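Local structure of triosephosphate isomerase (Trichomonas vaginalis, 4O4V) at residues L27-V32 / K53-W58; L47-Q51 / S84-E88; K59-V65 / I87-L92; L116-I122 / K157-V162. The protein probably interconverts D-glyceraldehyde 3-phosphate and dihydroxyacetone phosphate, a step shared by glycolysis and gluconeogenesis, and works as a homodimer. One frame throughout, in Å; residues are numbered along the deposited sequence. Where two conformers were deposited one is given.

Contact 1: residues L27-V32 / K53-W58; sequences LNGAKV and KLRKDW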
loop_
_atom_site.group_PDB
_atom_site.type_symbol
_atom_site.label_atom_id
_atom_site.label_comp_id
_atom_site.label_asym_id
_atom_site.label_seq_id
_atom_site.Cartn_x
_atom_site.Cartn_y
_atom_site.Cartn_z
ATOM N N LEU A 27 6.032 11.855 -21.512
ATOM C CA LEU A 27 4.748 11.363 -21.977
ATOM C C LEU A 27 3.903 12.492 -22.555
ATOM O O LEU A 27 3.183 12.288 -23.544
ATOM C CB LEU A 27 3.975 10.693 -20.838
ATOM C CG LEU A 27 4.634 9.451 -20.216
ATOM C CD1 LEU A 27 3.860 8.945 -19.032
ATOM C CD2 LEU A 27 4.791 8.343 -21.252
ATOM N N ASN A 28 3.944 13.674 -21.948
ATOM C CA ASN A 28 3.128 14.773 -22.405
ATOM C C ASN A 28 3.492 15.287 -23.785
ATOM O O ASN A 28 2.649 15.882 -24.456
ATOM C CB ASN A 28 3.222 15.904 -21.391
ATOM C CG ASN A 28 2.418 15.626 -20.156
ATOM O OD1 ASN A 28 1.678 14.645 -20.075
ATOM N ND2 ASN A 28 2.545 16.486 -19.181
ATOM N N GLY A 29 4.696 15.070 -24.240
ATOM C CA GLY A 29 5.126 15.487 -25.569
ATOM C C GLY A 29 4.999 14.400 -26.632
ATOM O O GLY A 29 5.360 14.635 -27.802
ATOM N N ALA A 30 4.487 13.236 -26.275
ATOM C CA ALA A 30 4.424 12.096 -27.204
ATOM C C ALA A 30 3.300 12.247 -28.223
ATOM O O ALA A 30 2.204 12.657 -27.897
ATOM C CB ALA A 30 4.236 10.819 -26.422
ATOM N N LYS A 31 3.607 11.951 -29.475
ATOM C CA LYS A 31 2.627 12.010 -30.539
ATOM C C LYS A 31 1.955 10.655 -30.700
ATOM O O LYS A 31 2.564 9.687 -31.149
ATOM C CB LYS A 31 3.295 12.471 -31.828
ATOM N N VAL A 32 0.688 10.601 -30.319
ATOM C CA VAL A 32 -0.124 9.377 -30.411
ATOM C C VAL A 32 -0.758 9.302 -31.791
ATOM O O VAL A 32 -1.281 10.297 -32.309
ATOM C CB VAL A 32 -1.218 9.391 -29.323
ATOM C CG1 VAL A 32 -2.160 8.194 -29.464
ATOM C CG2 VAL A 32 -0.590 9.433 -27.933
ATOM N N LYS A 53 -0.399 16.682 -13.405
ATOM C CA LYS A 53 0.493 17.034 -14.500
ATOM C C LYS A 53 0.332 16.242 -15.787
ATOM O O LYS A 53 0.752 16.713 -16.837
ATOM C CB LYS A 53 1.926 16.936 -14.036
ATOM C CG LYS A 53 2.253 17.923 -12.943
ATOM C CD LYS A 53 3.698 17.804 -12.461
ATOM C CE LYS A 53 4.043 18.861 -11.399
ATOM N NZ LYS A 53 3.312 18.664 -10.121
ATOM N N LEU A 54 -0.251 15.053 -15.744
ATOM C CA LEU A 54 -0.347 14.230 -16.944
ATOM C C LEU A 54 -1.376 14.793 -17.914
ATOM O O LEU A 54 -2.457 15.261 -17.510
ATOM C CB LEU A 54 -0.742 12.795 -16.570
ATOM C CG LEU A 54 -0.757 11.810 -17.735
ATOM C CD1 LEU A 54 0.674 11.586 -18.291
ATOM C CD2 LEU A 54 -1.379 10.497 -17.265
ATOM N N ARG A 55 -1.037 14.735 -19.192
ATOM C CA ARG A 55 -1.931 15.072 -20.277
ATOM C C ARG A 55 -3.340 14.546 -20.033
ATOM O O ARG A 55 -3.538 13.377 -19.705
ATOM C CB ARG A 55 -1.350 14.547 -21.593
ATOM C CG ARG A 55 -1.077 13.030 -21.615
ATOM C CD ARG A 55 -0.254 12.615 -22.782
ATOM N NE ARG A 55 -1.009 12.765 -24.013
ATOM C CZ ARG A 55 -0.477 12.742 -25.213
ATOM N NH1 ARG A 55 0.816 12.557 -25.361
ATOM N NH2 ARG A 55 -1.256 12.851 -26.277
ATOM N N LYS A 56 -4.332 15.408 -20.229
ATOM C CA LYS A 56 -5.701 15.110 -19.831
ATOM C C LYS A 56 -6.444 14.196 -20.794
ATOM O O LYS A 56 -7.550 13.746 -20.465
ATOM C CB LYS A 56 -6.492 16.414 -19.654
ATOM N N ASP A 57 -5.868 13.924 -21.959
ATOM C CA ASP A 57 -6.438 12.919 -22.842
ATOM C C ASP A 57 -6.112 11.472 -22.422
ATOM O O ASP A 57 -6.634 10.537 -23.016
ATOM C CB ASP A 57 -6.044 13.167 -24.309
ATOM C CG ASP A 57 -4.546 13.167 -24.569
ATOM O OD1 ASP A 57 -3.759 13.553 -23.689
ATOM O OD2 ASP A 57 -4.133 12.789 -25.680
ATOM N N TRP A 58 -5.229 11.299 -21.454
ATOM C CA TRP A 58 -4.953 10.006 -20.834
ATOM C C TRP A 58 -5.521 10.027 -19.431
ATOM O O TRP A 58 -5.890 11.091 -18.905
ATOM C CB TRP A 58 -3.461 9.776 -20.799
ATOM C CG TRP A 58 -2.785 9.626 -22.127
ATOM C CD1 TRP A 58 -3.336 9.763 -23.374
ATOM C CD2 TRP A 58 -1.424 9.250 -22.339
ATOM N NE1 TRP A 58 -2.379 9.516 -24.337
ATOM C CE2 TRP A 58 -1.190 9.190 -23.725
ATOM C CE3 TRP A 58 -0.380 8.962 -21.469
ATOM C CZ2 TRP A 58 0.055 8.867 -24.249
ATOM C CZ3 TRP A 58 0.847 8.637 -21.981
ATOM C CH2 TRP A 58 1.067 8.588 -23.349
HETATM O O HOH W 1 -0.775 12.869 -29.163
#
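R55 reaches across to the end of helix 17-28 and spends one guanidinium nitrogen on two carbonyls. Its NH1 donates to L27 O at 3.0 Å and to A30 O at 2.9 Å, both oxygens close to the guanidinium plane. L27 O also accepts from A30 N, so this carbonyl at the helix end carries two donors. NE and NH2 of R55 hold OD1 and OD2 of D57 side-on, a two-pronged salt bridge within the type I turn R55-W58. A water takes a further bond from R55 NH2, accepts from V32 N and donates to A30 O. The setting is a TIM barrel, where the loop leading from helix 47-53 into strand 59-62 lies beside the end of the preceding barrel helix. N28 pairs with backbone on both sides of L54: ND2 donates a hydrogen bond to K53 O (3.0 Å), and OD1 accepts one from R55 N (2.9 Å), which stands 38° above the amide carbonyl plane. With CG between its backbone N and carbonyl carbon (chi1 57°), R55 carries CD 3.6 Å above the centre of one face of the W58 indole, and a bend at chi3 (-69°) turns the guanidinium toward the helix end. V32 CG2 meets the edge of the same ring, 3.8 Å from W58 CZ2, while L27 CB packs 3.9 Å from W58 CZ3. Helix 240-246 adds I242 against W58.

Contact 2: residues L47-Q51 / S84-E88; sequences LPTLQ and SFGIE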
loop_
_atom_site.group_PDB
_atom_site.type_symbol
_atom_site.label_atom_id
_atom_site.label_comp_id
_atom_site.label_asym_id
_atom_site.label_seq_id
_atom_site.Cartn_x
_atom_site.Cartn_y
_atom_site.Cartn_z
ATOM N N LEU A 47 0.558 9.527 -7.205
ATOM C CA LEU A 47 -0.701 9.737 -7.906
ATOM C C LEU A 47 -1.133 11.204 -7.946
ATOM O O LEU A 47 -1.618 11.648 -8.977
ATOM C CB LEU A 47 -1.813 8.860 -7.334
ATOM C CG LEU A 47 -1.667 7.341 -7.587
ATOM C CD1 LEU A 47 -2.769 6.591 -6.892
ATOM C CD2 LEU A 47 -1.675 6.986 -9.048
ATOM N N PRO A 48 -0.976 11.969 -6.847
ATOM C CA PRO A 48 -1.364 13.380 -6.959
ATOM C C PRO A 48 -0.610 14.142 -8.045
ATOM O O PRO A 48 -1.198 14.914 -8.784
ATOM C CB PRO A 48 -1.137 13.926 -5.551
ATOM C CG PRO A 48 -1.312 12.717 -4.668
ATOM C CD PRO A 48 -0.646 11.608 -5.454
ATOM N N THR A 49 0.708 13.975 -8.070
ATOM C CA THR A 49 1.589 14.564 -9.085
ATOM C C THR A 49 1.068 14.217 -10.459
ATOM O O THR A 49 0.913 15.073 -11.336
ATOM C CB THR A 49 3.029 14.003 -8.979
ATOM O OG1 THR A 49 3.609 14.412 -7.749
ATOM C CG2 THR A 49 3.909 14.523 -10.084
ATOM N N LEU A 50 0.827 12.931 -10.640
ATOM C CA LEU A 50 0.480 12.399 -11.940
ATOM C C LEU A 50 -0.878 12.941 -12.413
ATOM O O LEU A 50 -1.043 13.338 -13.555
ATOM C CB LEU A 50 0.521 10.859 -11.901
ATOM C CG LEU A 50 0.287 10.073 -13.191
ATOM C CD1 LEU A 50 1.300 10.398 -14.242
ATOM C CD2 LEU A 50 0.283 8.608 -12.926
ATOM N N GLN A 51 -1.847 12.992 -11.511
ATOM C CA GLN A 51 -3.146 13.528 -11.797
ATOM C C GLN A 51 -3.064 15.003 -12.145
ATOM O O GLN A 51 -3.755 15.462 -13.079
ATOM C CB GLN A 51 -4.117 13.262 -10.643
ATOM C CG GLN A 51 -5.530 13.806 -10.882
ATOM C CD GLN A 51 -6.289 13.061 -11.958
ATOM O OE1 GLN A 51 -5.918 11.974 -12.379
ATOM N NE2 GLN A 51 -7.380 13.659 -12.419
ATOM N N SER A 84 -11.003 11.068 -4.687
ATOM C CA SER A 84 -11.038 12.463 -4.272
ATOM C C SER A 84 -10.029 13.309 -5.035
ATOM O O SER A 84 -10.142 14.543 -5.034
ATOM C CB SER A 84 -10.844 12.590 -2.749
ATOM O OG SER A 84 -9.482 12.476 -2.319
ATOM N N PHE A 85 -9.063 12.691 -5.700
ATOM C CA PHE A 85 -8.156 13.383 -6.611
ATOM C C PHE A 85 -8.670 13.386 -8.047
ATOM O O PHE A 85 -8.040 13.991 -8.904
ATOM C CB PHE A 85 -6.755 12.759 -6.567
ATOM C CG PHE A 85 -6.030 13.019 -5.287
ATOM C CD1 PHE A 85 -5.244 14.140 -5.136
ATOM C CD2 PHE A 85 -6.168 12.169 -4.206
ATOM C CE1 PHE A 85 -4.581 14.387 -3.931
ATOM C CE2 PHE A 85 -5.513 12.405 -3.023
ATOM C CZ PHE A 85 -4.725 13.510 -2.878
ATOM N N GLY A 86 -9.801 12.738 -8.320
ATOM C CA GLY A 86 -10.311 12.633 -9.683
ATOM C C GLY A 86 -9.820 11.429 -10.450
ATOM O O GLY A 86 -10.032 11.338 -11.672
ATOM N N ILE A 87 -9.205 10.475 -9.768
ATOM C CA ILE A 87 -8.644 9.262 -10.389
ATOM C C ILE A 87 -9.711 8.195 -10.454
ATOM O O ILE A 87 -10.401 7.959 -9.471
ATOM C CB ILE A 87 -7.430 8.788 -9.584
ATOM C CG1 ILE A 87 -6.333 9.857 -9.627
ATOM C CG2 ILE A 87 -6.939 7.444 -10.103
ATOM C CD1 ILE A 87 -5.254 9.668 -8.608
ATOM N N GLU A 88 -9.847 7.555 -11.611
ATOM C CA GLU A 88 -10.964 6.680 -11.910
ATOM C C GLU A 88 -10.635 5.204 -12.092
ATOM O O GLU A 88 -11.562 4.417 -12.295
ATOM C CB GLU A 88 -11.658 7.162 -13.239
ATOM C CG GLU A 88 -11.746 8.713 -13.496
ATOM C CD GLU A 88 -12.082 9.094 -14.965
ATOM O OE1 GLU A 88 -12.480 8.198 -15.757
ATOM O OE2 GLU A 88 -11.929 10.301 -15.310
HETATM O O HOH W 2 -9.417 12.350 -14.522
#
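Q51 sends CG anti to its backbone N (chi1 -180°) and then bends at chi2 (69°), a path that sets Q51 CG 3.2 Å from F85 O, runs the chain beside I87 and leaves the amide beside the backbone of G86. F85, with CG turned beside its own N, presents a ring face to P48. The proline CG sits over that face, 4.2 Å from the ring centroid and 27° off the normal, a CH-pi contact whose closest ring atom is F85 CE1 at 3.7 Å from P48 CG. L47, which also touches strand 59-62, brings CB to 3.8 Å from I87 CD1, and Q51 OE1 comes within 3.5 Å of I87 CG1, the glutamine and isoleucine side chains lying antiparallel. No direct hydrogen bond joins the segments; a water accepts from Q51 NE2 and donates to G86 O, with a weak third bond to E88 OE2. I45 of the second subunit packs on L47 and P48, and V17 of that subunit on F85, which places the contact at the dimer interface. The turn at G86, with positive phi, is a Schellman motif closing helix 79-83, and its packing on helix 47-53 joins neighbouring helices of the single helical layer that surrounds the strands of a TIM barrel.

Contact 3: residues K59-V65 / I87-L92; sequences KVSAENV and IEWTIL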
loop_
_atom_site.group_PDB
_atom_site.type_symbol
_atom_site.label_atom_id
_atom_site.label_comp_id
_atom_site.label_asym_id
_atom_site.label_seq_id
_atom_site.Cartn_x
_atom_site.Cartn_y
_atom_site.Cartn_z
ATOM N N LYS A 59 -5.603 8.876 -18.797
ATOM C CA LYS A 59 -6.111 8.779 -17.428
ATOM C C LYS A 59 -5.113 8.113 -16.507
ATOM O O LYS A 59 -4.302 7.282 -16.924
ATOM C CB LYS A 59 -7.435 8.012 -17.411
ATOM C CG LYS A 59 -8.587 8.741 -18.078
ATOM C CD LYS A 59 -9.014 9.951 -17.329
ATOM C CE LYS A 59 -10.270 10.553 -17.980
ATOM N NZ LYS A 59 -10.730 11.778 -17.289
ATOM N N VAL A 60 -5.184 8.479 -15.242
ATOM C CA VAL A 60 -4.342 7.936 -14.185
ATOM C C VAL A 60 -5.016 6.735 -13.534
ATOM O O VAL A 60 -6.245 6.680 -13.393
ATOM C CB VAL A 60 -4.076 9.065 -13.168
ATOM C CG1 VAL A 60 -3.248 8.581 -11.999
ATOM C CG2 VAL A 60 -3.339 10.209 -13.823
ATOM N N SER A 61 -4.207 5.782 -13.081
ATOM C CA SER A 61 -4.671 4.614 -12.357
ATOM C C SER A 61 -3.851 4.345 -11.117
ATOM O O SER A 61 -2.634 4.525 -11.093
ATOM C CB SER A 61 -4.541 3.380 -13.268
ATOM O OG SER A 61 -5.030 2.193 -12.678
ATOM N N ALA A 62 -4.534 3.887 -10.070
ATOM C CA ALA A 62 -3.837 3.243 -8.969
ATOM C C ALA A 62 -3.369 1.854 -9.335
ATOM O O ALA A 62 -3.810 1.263 -10.336
ATOM C CB ALA A 62 -4.746 3.172 -7.748
ATOM N N GLU A 63 -2.484 1.292 -8.530
ATOM C CA GLU A 63 -1.926 -0.041 -8.745
ATOM C C GLU A 63 -2.576 -1.114 -7.867
ATOM O O GLU A 63 -2.285 -2.305 -8.008
ATOM C CB GLU A 63 -0.413 -0.063 -8.523
ATOM C CG GLU A 63 0.366 0.717 -9.604
ATOM C CD GLU A 63 1.866 0.676 -9.402
ATOM O OE1 GLU A 63 2.376 -0.203 -8.694
ATOM O OE2 GLU A 63 2.564 1.572 -9.990
ATOM N N ASN A 64 -3.446 -0.678 -6.966
ATOM C CA ASN A 64 -4.144 -1.524 -6.000
ATOM C C ASN A 64 -5.121 -0.627 -5.243
ATOM O O ASN A 64 -4.929 0.591 -5.213
ATOM C CB ASN A 64 -3.152 -2.152 -5.012
ATOM C CG ASN A 64 -3.796 -3.109 -4.049
ATOM O OD1 ASN A 64 -4.659 -3.875 -4.426
ATOM N ND2 ASN A 64 -3.366 -3.049 -2.786
ATOM N N VAL A 65 -6.094 -1.230 -4.570
ATOM C CA VAL A 65 -6.954 -0.541 -3.596
ATOM C C VAL A 65 -7.349 -1.557 -2.547
ATOM O O VAL A 65 -7.269 -2.772 -2.767
ATOM C CB VAL A 65 -8.241 0.050 -4.223
ATOM C CG1 VAL A 65 -7.953 1.047 -5.289
ATOM C CG2 VAL A 65 -9.155 -1.017 -4.774
ATOM N N ILE A 87 -9.205 10.475 -9.768
ATOM C CA ILE A 87 -8.644 9.262 -10.389
ATOM C C ILE A 87 -9.711 8.195 -10.454
ATOM O O ILE A 87 -10.401 7.959 -9.471
ATOM C CB ILE A 87 -7.430 8.788 -9.584
ATOM C CG1 ILE A 87 -6.333 9.857 -9.627
ATOM C CG2 ILE A 87 -6.939 7.444 -10.103
ATOM C CD1 ILE A 87 -5.254 9.668 -8.608
ATOM N N GLU A 88 -9.847 7.555 -11.611
ATOM C CA GLU A 88 -10.964 6.680 -11.910
ATOM C C GLU A 88 -10.635 5.204 -12.092
ATOM O O GLU A 88 -11.562 4.417 -12.295
ATOM C CB GLU A 88 -11.658 7.162 -13.239
ATOM C CG GLU A 88 -11.746 8.713 -13.496
ATOM C CD GLU A 88 -12.082 9.094 -14.965
ATOM O OE1 GLU A 88 -12.480 8.198 -15.757
ATOM O OE2 GLU A 88 -11.929 10.301 -15.310
ATOM N N TRP A 89 -9.357 4.840 -12.133
ATOM C CA TRP A 89 -8.903 3.496 -12.484
ATOM C C TRP A 89 -8.085 2.906 -11.356
ATOM O O TRP A 89 -7.371 3.594 -10.642
ATOM C CB TRP A 89 -8.001 3.549 -13.711
ATOM C CG TRP A 89 -8.701 3.668 -15.034
ATOM C CD1 TRP A 89 -8.938 4.822 -15.723
ATOM C CD2 TRP A 89 -9.244 2.608 -15.825
ATOM N NE1 TRP A 89 -9.580 4.538 -16.897
ATOM C CE2 TRP A 89 -9.799 3.190 -16.972
ATOM C CE3 TRP A 89 -9.326 1.221 -15.665
ATOM C CZ2 TRP A 89 -10.432 2.444 -17.956
ATOM C CZ3 TRP A 89 -9.960 0.469 -16.636
ATOM C CH2 TRP A 89 -10.491 1.081 -17.776
ATOM N N THR A 90 -8.134 1.573 -11.274
ATOM C CA THR A 90 -7.147 0.805 -10.518
ATOM C C THR A 90 -6.851 -0.513 -11.205
ATOM O O THR A 90 -7.733 -1.128 -11.824
ATOM C CB THR A 90 -7.582 0.536 -9.053
ATOM O OG1 THR A 90 -6.475 -0.005 -8.308
ATOM C CG2 THR A 90 -8.791 -0.343 -8.951
ATOM N N ILE A 91 -5.618 -0.973 -11.057
ATOM C CA ILE A 91 -5.250 -2.376 -11.304
ATOM C C ILE A 91 -5.663 -3.211 -10.113
ATOM O O ILE A 91 -5.567 -2.741 -8.972
ATOM C CB ILE A 91 -3.731 -2.501 -11.562
ATOM C CG1 ILE A 91 -3.305 -1.623 -12.749
ATOM C CG2 ILE A 91 -3.292 -3.947 -11.788
ATOM C CD1 ILE A 91 -1.804 -1.523 -12.944
ATOM N N LEU A 92 -6.100 -4.447 -10.363
ATOM C CA LEU A 92 -6.374 -5.430 -9.314
ATOM C C LEU A 92 -5.806 -6.768 -9.701
ATOM O O LEU A 92 -5.883 -7.167 -10.863
ATOM C CB LEU A 92 -7.897 -5.596 -9.101
ATOM C CG LEU A 92 -8.640 -4.404 -8.513
ATOM C CD1 LEU A 92 -10.122 -4.723 -8.431
ATOM C CD2 LEU A 92 -8.086 -4.062 -7.158
HETATM O O HOH W 3 -8.347 8.316 -13.879
#
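K59 and E88 form a salt bridge at the start of the strands. The lysine bends at chi2 (-68°) and brings NZ to 2.7 Å from E88 OE2, on the syn side of the carboxylate but 30° out of its plane.

Backbone hydrogen bonds join the parallel strands further along: A62 N donates to W89 O at 2.9 Å, and I91 N to A62 O at 3.0 Å. A62 O accepts a second hydrogen bond from S61 OG, whose hydroxyl lies anti to the serine's own backbone N (chi1 -177°), a torsion that points it along the strand toward the next carbonyl. T90 OG1 likewise donates to I91 O. Longer CA-H...O contacts accompany these bonds, as from T90 CA to A62 O at 3.4 Å. Near the strand starts, where V60 and E88 lie too far apart for a direct bond, a water bridges them: it donates to V60 O and accepts from E88 N.

Apolar contacts flank the paired strands. V60 CG1 lies 4.1 Å from I87 CD1, and V65 CG2 meets L92 CD2 at 4.0 Å. Other van der Waals contacts involve polar atoms: V60 O lies at the ring edge of W89, whose CB packs against the S61 side chain, and V65 CG1 rests beside T90 OG1.

The two strands form part of the beta-alpha-beta unit 59-62, 79-83, 89-92, and lie between strands 37-41 and 121-126 in the barrel. I82 of helix 79-83 covers A62 and V65, helix 47-53 packs on V60, and W89 meets F5. E63 OE1 bonds G75 N of the second subunit, while N64 OD1 accepts from K111.

Contact 4: residues L116-I122 / K157-V162; sequences LENGMKI and KWDDVV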
loop_
_atom_site.group_PDB
_atom_site.type_symbol
_atom_site.label_atom_id
_atom_site.label_comp_id
_atom_site.label_asym_id
_atom_site.label_seq_id
_atom_site.Cartn_x
_atom_site.Cartn_y
_atom_site.Cartn_z
ATOM N N LEU A 116 -15.954 -1.226 -8.298
ATOM C CA LEU A 116 -16.964 -0.979 -9.339
ATOM C C LEU A 116 -18.203 -0.326 -8.760
ATOM O O LEU A 116 -18.742 0.628 -9.358
ATOM C CB LEU A 116 -17.309 -2.266 -10.069
ATOM C CG LEU A 116 -16.191 -2.791 -10.963
ATOM C CD1 LEU A 116 -16.437 -4.228 -11.321
ATOM C CD2 LEU A 116 -15.994 -1.928 -12.204
ATOM N N GLU A 117 -18.669 -0.786 -7.597
ATOM C CA GLU A 117 -19.891 -0.212 -7.063
ATOM C C GLU A 117 -19.667 1.206 -6.585
ATOM O O GLU A 117 -20.641 1.958 -6.422
ATOM C CB GLU A 117 -20.542 -1.147 -6.030
ATOM C CG GLU A 117 -19.890 -1.159 -4.749
ATOM C CD GLU A 117 -20.261 -2.364 -3.868
ATOM O OE1 GLU A 117 -21.051 -3.245 -4.272
ATOM O OE2 GLU A 117 -19.717 -2.427 -2.755
ATOM N N ASN A 118 -18.418 1.621 -6.402
ATOM C CA ASN A 118 -18.069 2.985 -6.004
ATOM C C ASN A 118 -17.529 3.832 -7.154
ATOM O O ASN A 118 -16.898 4.856 -6.934
ATOM C CB ASN A 118 -17.086 2.958 -4.827
ATOM C CG ASN A 118 -17.764 2.619 -3.530
ATOM O OD1 ASN A 118 -18.241 3.529 -2.835
ATOM N ND2 ASN A 118 -17.874 1.348 -3.197
ATOM N N GLY A 119 -17.782 3.398 -8.380
ATOM C CA GLY A 119 -17.538 4.216 -9.556
ATOM C C GLY A 119 -16.141 4.179 -10.153
ATOM O O GLY A 119 -15.814 5.042 -10.957
ATOM N N MET A 120 -15.318 3.208 -9.753
ATOM C CA MET A 120 -14.038 2.932 -10.384
ATOM C C MET A 120 -14.217 2.091 -11.608
ATOM O O MET A 120 -15.204 1.383 -11.801
ATOM C CB MET A 120 -13.133 2.154 -9.458
ATOM C CG MET A 120 -12.852 2.875 -8.190
ATOM S SD MET A 120 -11.915 4.395 -8.392
ATOM C CE MET A 120 -10.308 3.859 -8.960
ATOM N N LYS A 121 -13.181 2.141 -12.414
ATOM C CA LYS A 121 -12.938 1.180 -13.467
ATOM C C LYS A 121 -11.738 0.342 -13.094
ATOM O O LYS A 121 -10.837 0.840 -12.399
ATOM C CB LYS A 121 -12.672 1.910 -14.781
ATOM C CG LYS A 121 -13.812 2.825 -15.214
ATOM C CD LYS A 121 -13.468 3.584 -16.497
ATOM C CE LYS A 121 -14.621 4.485 -16.965
ATOM N NZ LYS A 121 -14.360 4.958 -18.342
ATOM N N ILE A 122 -11.707 -0.923 -13.525
ATOM C CA ILE A 122 -10.694 -1.843 -13.084
ATOM C C ILE A 122 -9.974 -2.524 -14.223
ATOM O O ILE A 122 -10.590 -2.840 -15.264
ATOM C CB ILE A 122 -11.244 -2.917 -12.103
ATOM C CG1 ILE A 122 -12.213 -3.902 -12.752
ATOM C CG2 ILE A 122 -11.888 -2.247 -10.889
ATOM C CD1 ILE A 122 -12.694 -5.038 -11.833
ATOM N N LYS A 157 -22.016 -3.079 -14.870
ATOM C CA LYS A 157 -20.667 -2.555 -14.719
ATOM C C LYS A 157 -19.632 -3.154 -15.661
ATOM O O LYS A 157 -18.455 -2.806 -15.554
ATOM C CB LYS A 157 -20.210 -2.733 -13.267
ATOM C CG LYS A 157 -20.889 -1.830 -12.271
ATOM C CD LYS A 157 -20.508 -0.400 -12.487
ATOM C CE LYS A 157 -21.053 0.490 -11.399
ATOM N NZ LYS A 157 -20.452 1.839 -11.493
ATOM N N TRP A 158 -20.041 -3.987 -16.627
ATOM C CA TRP A 158 -19.034 -4.590 -17.496
ATOM C C TRP A 158 -18.334 -3.593 -18.421
ATOM O O TRP A 158 -17.232 -3.855 -18.878
ATOM C CB TRP A 158 -19.606 -5.753 -18.300
ATOM C CG TRP A 158 -19.713 -7.029 -17.493
ATOM C CD1 TRP A 158 -20.843 -7.524 -16.878
ATOM C CD2 TRP A 158 -18.674 -7.960 -17.248
ATOM N NE1 TRP A 158 -20.531 -8.715 -16.251
ATOM C CE2 TRP A 158 -19.217 -9.006 -16.470
ATOM C CE3 TRP A 158 -17.336 -8.023 -17.617
ATOM C CZ2 TRP A 158 -18.464 -10.086 -16.059
ATOM C CZ3 TRP A 158 -16.594 -9.088 -17.213
ATOM C CH2 TRP A 158 -17.170 -10.131 -16.447
ATOM N N ASP A 159 -18.953 -2.453 -18.680
ATOM C CA ASP A 159 -18.317 -1.376 -19.430
ATOM C C ASP A 159 -17.086 -0.837 -18.729
ATOM O O ASP A 159 -16.244 -0.232 -19.381
ATOM C CB ASP A 159 -19.276 -0.183 -19.673
ATOM C CG ASP A 159 -20.396 -0.480 -20.634
ATOM O OD1 ASP A 159 -20.258 -1.340 -21.514
ATOM O OD2 ASP A 159 -21.426 0.210 -20.518
ATOM N N ASP A 160 -16.959 -1.097 -17.429
ATOM C CA ASP A 160 -15.889 -0.569 -16.583
ATOM C C ASP A 160 -14.863 -1.622 -16.185
ATOM O O ASP A 160 -14.068 -1.382 -15.281
ATOM C CB ASP A 160 -16.543 0.072 -15.368
ATOM C CG ASP A 160 -17.271 1.358 -15.704
ATOM O OD1 ASP A 160 -17.144 1.896 -16.821
ATOM O OD2 ASP A 160 -17.983 1.838 -14.812
ATOM N N VAL A 161 -14.848 -2.749 -16.888
ATOM C CA VAL A 161 -13.927 -3.838 -16.652
ATOM C C VAL A 161 -13.034 -4.067 -17.855
ATOM O O VAL A 161 -13.528 -4.198 -18.975
ATOM C CB VAL A 161 -14.686 -5.147 -16.335
ATOM C CG1 VAL A 161 -13.761 -6.345 -16.176
ATOM C CG2 VAL A 161 -15.535 -4.978 -15.095
ATOM N N VAL A 162 -11.731 -4.147 -17.612
ATOM C CA VAL A 162 -10.736 -4.606 -18.572
ATOM C C VAL A 162 -10.023 -5.787 -17.922
ATOM O O VAL A 162 -9.793 -5.747 -16.704
ATOM C CB VAL A 162 -9.747 -3.456 -18.888
ATOM C CG1 VAL A 162 -8.567 -3.915 -19.715
ATOM C CG2 VAL A 162 -10.478 -2.299 -19.572
HETATM O O HOH W 4 -21.211 3.401 -9.209
HETATM O O HOH W 5 -17.689 1.946 -12.123
HETATM O O HOH W 6 -16.184 2.876 -19.347
#
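L116 lays its CD2 methyl against D160, 3.8 Å from D160 CB, the two side chains overlapping head to tail. Its CD1 turns to V161 and approaches CG2 of that valine at 4.0 Å, nearly perpendicular to it. These leucine branches join the end of helix 105-117 to the approach to strand 161-165. The helix closes in a Schellman motif with G119 at positive phi, and the chain then turns into strand 121-126.

There I122 forms a parallel beta bridge with V161. I122 N donates to D160 O at 3.0 Å and I122 O accepts from V162 N at 2.9 Å. This is the usual pairing of neighbouring strands in a TIM barrel. On the other side of strand 121-126, K121 makes backbone bonds with E88 and T90.

K157 bends at chi2 (-67°), which carries its ammonium group back over the helix end. Its NZ makes a weak hydrogen bond to L116 O at 3.0 Å and also donates to two waters. One of them donates to E117 O; the other stands 2.6 Å from M120 O and 2.7 Å from D160 OD2.

K121 crosses D160 at an angle, its NZ 4.4 Å from D160 OD1, beyond a salt bridge, and a third water links those two atoms. With both lysines reaching D160 through water, the charges probably act on it mostly through solvent, while the strand bonds, the leucine and the aliphatic part of K121 make direct contact.

Overall arrangement
Contacts 3 and 4 pair strands of the barrel; contacts 1 and 2 lie in its outer helical layer. Contacts 2 and 3 are closest, with centres about 9 Å apart; they share I87 and E88, and both reach the second subunit. Contacts 3 and 4, centres about 11 Å apart, are bonded through K121. Contacts 1 and 2 have centres about 15 Å apart; 47-51 and 53-58 are separated by one residue, without otherwise touching. Contact 1 meets contact 3 through L54 and V60. In TIM barrels the active site lies at the C-terminal strand ends, whereas contacts 1 and 4 and segment 84-88 involve loops leading into strands, at the opposite end. The sodium is remote, about 13 Å from the V162 side chain.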